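Local coordinates for serine-pyruvate aminotransferase (agxt) (PDB 3ZRP), which probably transfers the amino group of serine to pyruvate, as a class-V aminotransferase that carries pyridoxal 5'-phosphate, at residues T11-E23 with H247-I259. Residues are numbered along the deposited sequence; the frame is centred on the assembly and turned at random.
Sequences TTIKEDVLVAGLE and HVILQLAEAFRLI
His247 meets the turn that follows helix 15-20 with the edge of its ring: NE2 donates a weak, bent bond to Glu23 O (2.9 Å), in the ring plane. Leu250 sets CD1 against Glu23 CB at 3.8 Å, its branched end crossing the Glu23 chain at about a right angle. Gln251 is long enough to lie along Gly21, where a side chain would clash with its amide. Its first torsion (chi1 -67°) lays CG against Val17 O at 3.2 Å, and the extended chain carries NE2 on to Leu18 O (3.3 Å, 154° at the hydrogen), which also accepts from Gly21 N. Glu254 packs CB on the small Ala20 CB at 3.7 Å, while Arg257 NE and NH2 grip its carboxylate side-on. Cutting Glu254 back to an alanine would probably leave that guanidinium without its carboxylate and open a gap over Asp16 O, where CG now lies. Ala255 and Leu258 CD1 receive Val17 CG2, the latter at 3.9 Å. The helices run roughly antiparallel (148°), joined by this apolar patch and polar contacts; helix 246-262 also packs on strand 197-202. Asp16 and Glu23 belong to a calcium site seen in this protein, empty in this chain, and Arg257 probably eases repulsion between Asp16 and Glu254.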
loop_
_atom_site.group_PDB
_atom_site.type_symbol
_atom_site.label_atom_id
_atom_site.label_comp_id
_atom_site.label_asym_id
_atom_site.label_seq_id
_atom_site.Cartn_x
_atom_site.Cartn_y
_atom_site.Cartn_z
ATOM N N THR A 11 9.959 -6.851 -14.033
ATOM C CA THR A 11 10.562 -7.460 -12.852
ATOM C C THR A 11 11.973 -6.897 -12.585
ATOM O O THR A 11 12.458 -6.961 -11.455
ATOM C CB THR A 11 10.576 -9.010 -12.928
ATOM O OG1 THR A 11 11.421 -9.439 -14.002
ATOM C CG2 THR A 11 9.157 -9.561 -13.129
ATOM N N THR A 12 12.605 -6.330 -13.616
ATOM C CA THR A 12 13.918 -5.682 -13.477
ATOM C C THR A 12 13.797 -4.176 -13.244
ATOM O O THR A 12 13.251 -3.437 -14.071
ATOM C CB THR A 12 14.861 -5.983 -14.671
ATOM O OG1 THR A 12 15.135 -7.388 -14.710
ATOM C CG2 THR A 12 16.186 -5.219 -14.539
ATOM N N ILE A 13 14.308 -3.750 -12.090
ATOM C CA ILE A 13 14.296 -2.358 -11.664
ATOM C C ILE A 13 15.749 -1.875 -11.672
ATOM O O ILE A 13 16.634 -2.582 -11.196
ATOM C CB ILE A 13 13.677 -2.217 -10.231
ATOM C CG1 ILE A 13 12.223 -2.724 -10.222
ATOM C CG2 ILE A 13 13.781 -0.777 -9.714
ATOM C CD1 ILE A 13 11.556 -2.739 -8.846
ATOM N N LYS A 14 15.993 -0.687 -12.222
ATOM C CA LYS A 14 17.319 -0.082 -12.158
ATOM C C LYS A 14 17.898 -0.143 -10.742
ATOM O O LYS A 14 17.179 0.080 -9.756
ATOM C CB LYS A 14 17.280 1.352 -12.659
ATOM C CG LYS A 14 17.828 1.494 -14.062
ATOM C CD LYS A 14 17.972 2.950 -14.437
ATOM C CE LYS A 14 19.060 3.141 -15.479
ATOM N NZ LYS A 14 19.004 2.076 -16.517
ATOM N N GLU A 15 19.184 -0.483 -10.658
ATOM C CA GLU A 15 19.882 -0.629 -9.375
ATOM C C GLU A 15 19.871 0.656 -8.563
ATOM O O GLU A 15 19.683 0.612 -7.347
ATOM C CB GLU A 15 21.322 -1.129 -9.574
ATOM C CG GLU A 15 21.534 -2.613 -9.237
ATOM C CD GLU A 15 20.491 -3.508 -9.865
ATOM O OE1 GLU A 15 20.085 -3.226 -11.013
ATOM O OE2 GLU A 15 20.075 -4.489 -9.213
ATOM N N ASP A 16 20.058 1.795 -9.239
ATOM C CA ASP A 16 20.020 3.108 -8.592
ATOM C C ASP A 16 18.701 3.311 -7.848
ATOM O O ASP A 16 18.666 3.944 -6.792
ATOM C CB ASP A 16 20.152 4.240 -9.619
ATOM C CG ASP A 16 21.483 4.239 -10.330
ATOM O OD1 ASP A 16 22.471 4.732 -9.747
ATOM O OD2 ASP A 16 21.525 3.755 -11.478
ATOM N N VAL A 17 17.617 2.789 -8.429
ATOM C CA VAL A 17 16.278 2.976 -7.870
ATOM C C VAL A 17 16.148 2.139 -6.611
ATOM O O VAL A 17 15.775 2.672 -5.563
ATOM C CB VAL A 17 15.141 2.662 -8.894
ATOM C CG1 VAL A 17 13.756 2.835 -8.257
ATOM C CG2 VAL A 17 15.261 3.556 -10.125
ATOM N N LEU A 18 16.485 0.851 -6.699
ATOM C CA LEU A 18 16.385 -0.045 -5.531
ATOM C C LEU A 18 17.263 0.394 -4.365
ATOM O O LEU A 18 16.839 0.323 -3.206
ATOM C CB LEU A 18 16.729 -1.483 -5.899
ATOM C CG LEU A 18 15.756 -2.249 -6.782
ATOM C CD1 LEU A 18 16.446 -3.535 -7.204
ATOM C CD2 LEU A 18 14.424 -2.517 -6.063
ATOM N N VAL A 19 18.481 0.841 -4.683
ATOM C CA VAL A 19 19.458 1.255 -3.680
ATOM C C VAL A 19 18.968 2.476 -2.909
ATOM O O VAL A 19 19.238 2.601 -1.708
ATOM C CB VAL A 19 20.871 1.519 -4.309
ATOM C CG1 VAL A 19 21.754 2.306 -3.355
ATOM C CG2 VAL A 19 21.551 0.204 -4.648
ATOM N N ALA A 20 18.242 3.362 -3.596
ATOM C CA ALA A 20 17.624 4.543 -2.968
ATOM C C ALA A 20 16.751 4.179 -1.758
ATOM O O ALA A 20 16.566 4.989 -0.846
ATOM C CB ALA A 20 16.812 5.335 -3.995
ATOM N N GLY A 21 16.227 2.955 -1.758
ATOM C CA GLY A 21 15.398 2.469 -0.649
ATOM C C GLY A 21 16.175 1.926 0.540
ATOM O O GLY A 21 15.578 1.428 1.499
ATOM N N LEU A 22 17.505 2.009 0.489
ATOM C CA LEU A 22 18.329 1.535 1.612
ATOM C C LEU A 22 18.546 2.583 2.706
ATOM O O LEU A 22 19.090 2.259 3.760
ATOM C CB LEU A 22 19.678 0.983 1.140
ATOM C CG LEU A 22 19.763 -0.351 0.410
ATOM C CD1 LEU A 22 21.232 -0.701 0.193
ATOM C CD2 LEU A 22 19.054 -1.480 1.156
ATOM N N GLU A 23 18.118 3.820 2.452
ATOM C CA GLU A 23 18.222 4.905 3.431
ATOM C C GLU A 23 17.569 4.524 4.763
ATOM O O GLU A 23 16.371 4.233 4.820
ATOM C CB GLU A 23 17.602 6.202 2.891
ATOM C CG GLU A 23 18.602 7.246 2.371
ATOM C CD GLU A 23 18.042 8.662 2.415
ATOM O OE1 GLU A 23 17.003 8.915 1.768
ATOM O OE2 GLU A 23 18.636 9.524 3.099
ATOM N N HIS A 247 9.865 3.934 2.211
ATOM C CA HIS A 247 11.009 3.549 1.378
ATOM C C HIS A 247 10.648 3.384 -0.103
ATOM O O HIS A 247 11.489 3.594 -0.986
ATOM C CB HIS A 247 11.723 2.341 1.975
ATOM C CG HIS A 247 12.360 2.626 3.310
ATOM N ND1 HIS A 247 11.648 2.631 4.495
ATOM C CD2 HIS A 247 13.636 2.948 3.638
ATOM C CE1 HIS A 247 12.463 2.941 5.493
ATOM N NE2 HIS A 247 13.673 3.141 4.998
ATOM N N VAL A 248 9.400 3.012 -0.376
ATOM C CA VAL A 248 8.914 2.897 -1.757
ATOM C C VAL A 248 8.887 4.299 -2.387
ATOM O O VAL A 248 9.159 4.460 -3.569
ATOM C CB VAL A 248 7.509 2.244 -1.796
ATOM C CG1 VAL A 248 6.953 2.184 -3.212
ATOM C CG2 VAL A 248 7.604 0.841 -1.246
ATOM N N ILE A 249 8.534 5.289 -1.586
ATOM C CA ILE A 249 8.481 6.689 -2.055
ATOM C C ILE A 249 9.903 7.257 -2.300
ATOM O O ILE A 249 10.112 8.071 -3.219
ATOM C CB ILE A 249 7.689 7.572 -1.081
ATOM C CG1 ILE A 249 6.181 7.249 -1.191
ATOM C CG2 ILE A 249 7.871 9.074 -1.412
ATOM C CD1 ILE A 249 5.310 7.795 -0.070
ATOM N N LEU A 250 10.867 6.845 -1.479
ATOM C CA LEU A 250 12.284 7.202 -1.712
ATOM C C LEU A 250 12.748 6.644 -3.066
ATOM O O LEU A 250 13.398 7.348 -3.858
ATOM C CB LEU A 250 13.178 6.632 -0.593
ATOM C CG LEU A 250 12.979 7.141 0.853
ATOM C CD1 LEU A 250 13.951 6.444 1.823
ATOM C CD2 LEU A 250 13.122 8.633 0.912
ATOM N N GLN A 251 12.422 5.368 -3.315
ATOM C CA GLN A 251 12.734 4.735 -4.597
ATOM C C GLN A 251 12.064 5.489 -5.759
ATOM O O GLN A 251 12.706 5.754 -6.788
ATOM C CB GLN A 251 12.357 3.238 -4.579
ATOM C CG GLN A 251 13.230 2.427 -3.616
ATOM C CD GLN A 251 12.688 1.039 -3.272
ATOM O OE1 GLN A 251 11.519 0.877 -2.941
ATOM N NE2 GLN A 251 13.559 0.038 -3.310
ATOM N N LEU A 252 10.788 5.843 -5.587
ATOM C CA LEU A 252 10.038 6.612 -6.596
ATOM C C LEU A 252 10.721 7.959 -6.938
ATOM O O LEU A 252 10.764 8.350 -8.107
ATOM C CB LEU A 252 8.553 6.839 -6.182
ATOM C CG LEU A 252 7.674 7.607 -7.204
ATOM C CD1 LEU A 252 7.546 6.856 -8.560
ATOM C CD2 LEU A 252 6.276 7.953 -6.663
ATOM N N ALA A 253 11.234 8.669 -5.934
ATOM C CA ALA A 253 11.874 9.984 -6.200
ATOM C C ALA A 253 13.122 9.841 -7.088
ATOM O O ALA A 253 13.406 10.691 -7.967
ATOM C CB ALA A 253 12.222 10.686 -4.885
ATOM N N GLU A 254 13.850 8.756 -6.852
ATOM C CA GLU A 254 15.014 8.408 -7.633
ATOM C C GLU A 254 14.623 7.989 -9.052
ATOM O O GLU A 254 15.306 8.359 -10.002
ATOM C CB GLU A 254 15.808 7.295 -6.937
ATOM C CG GLU A 254 17.094 6.838 -7.668
ATOM C CD GLU A 254 18.175 7.941 -7.817
ATOM O OE1 GLU A 254 18.032 9.052 -7.255
ATOM O OE2 GLU A 254 19.182 7.676 -8.506
ATOM N N ALA A 255 13.547 7.204 -9.209
ATOM C CA ALA A 255 13.042 6.922 -10.563
ATOM C C ALA A 255 12.735 8.232 -11.294
ATOM O O ALA A 255 13.132 8.413 -12.457
ATOM C CB ALA A 255 11.806 6.011 -10.527
ATOM N N PHE A 256 12.047 9.155 -10.629
ATOM C CA PHE A 256 11.733 10.421 -11.286
ATOM C C PHE A 256 12.990 11.244 -11.640
ATOM O O PHE A 256 12.993 11.960 -12.663
ATOM C CB PHE A 256 10.767 11.267 -10.447
ATOM C CG PHE A 256 9.310 10.927 -10.650
ATOM C CD1 PHE A 256 8.737 10.955 -11.928
ATOM C CD2 PHE A 256 8.498 10.609 -9.556
ATOM C CE1 PHE A 256 7.382 10.650 -12.112
ATOM C CE2 PHE A 256 7.143 10.311 -9.732
ATOM C CZ PHE A 256 6.586 10.327 -11.010
ATOM N N ARG A 257 14.033 11.158 -10.806
ATOM C CA ARG A 257 15.307 11.859 -11.099
ATOM C C ARG A 257 15.884 11.322 -12.409
ATOM O O ARG A 257 16.235 12.091 -13.294
ATOM C CB ARG A 257 16.318 11.750 -9.946
ATOM C CG ARG A 257 17.493 12.779 -10.015
ATOM C CD ARG A 257 18.595 12.492 -8.954
ATOM N NE ARG A 257 19.168 11.148 -9.110
ATOM C CZ ARG A 257 20.107 10.817 -10.002
ATOM N NH1 ARG A 257 20.608 11.731 -10.836
ATOM N NH2 ARG A 257 20.553 9.566 -10.059
ATOM N N LEU A 258 15.927 9.995 -12.540
ATOM C CA LEU A 258 16.399 9.343 -13.762
ATOM C C LEU A 258 15.545 9.656 -15.008
ATOM O O LEU A 258 16.095 9.841 -16.091
ATOM C CB LEU A 258 16.529 7.844 -13.537
ATOM C CG LEU A 258 17.561 7.486 -12.449
ATOM C CD1 LEU A 258 17.559 5.989 -12.158
ATOM C CD2 LEU A 258 18.973 7.995 -12.830
ATOM N N ILE A 259 14.225 9.757 -14.838
ATOM C CA ILE A 259 13.301 10.097 -15.934
ATOM C C ILE A 259 13.549 11.525 -16.419
ATOM O O ILE A 259 13.622 11.764 -17.635
ATOM C CB ILE A 259 11.805 9.876 -15.526
ATOM C CG1 ILE A 259 11.523 8.376 -15.344
ATOM C CG2 ILE A 259 10.857 10.477 -16.551
ATOM C CD1 ILE A 259 10.130 8.043 -14.759
#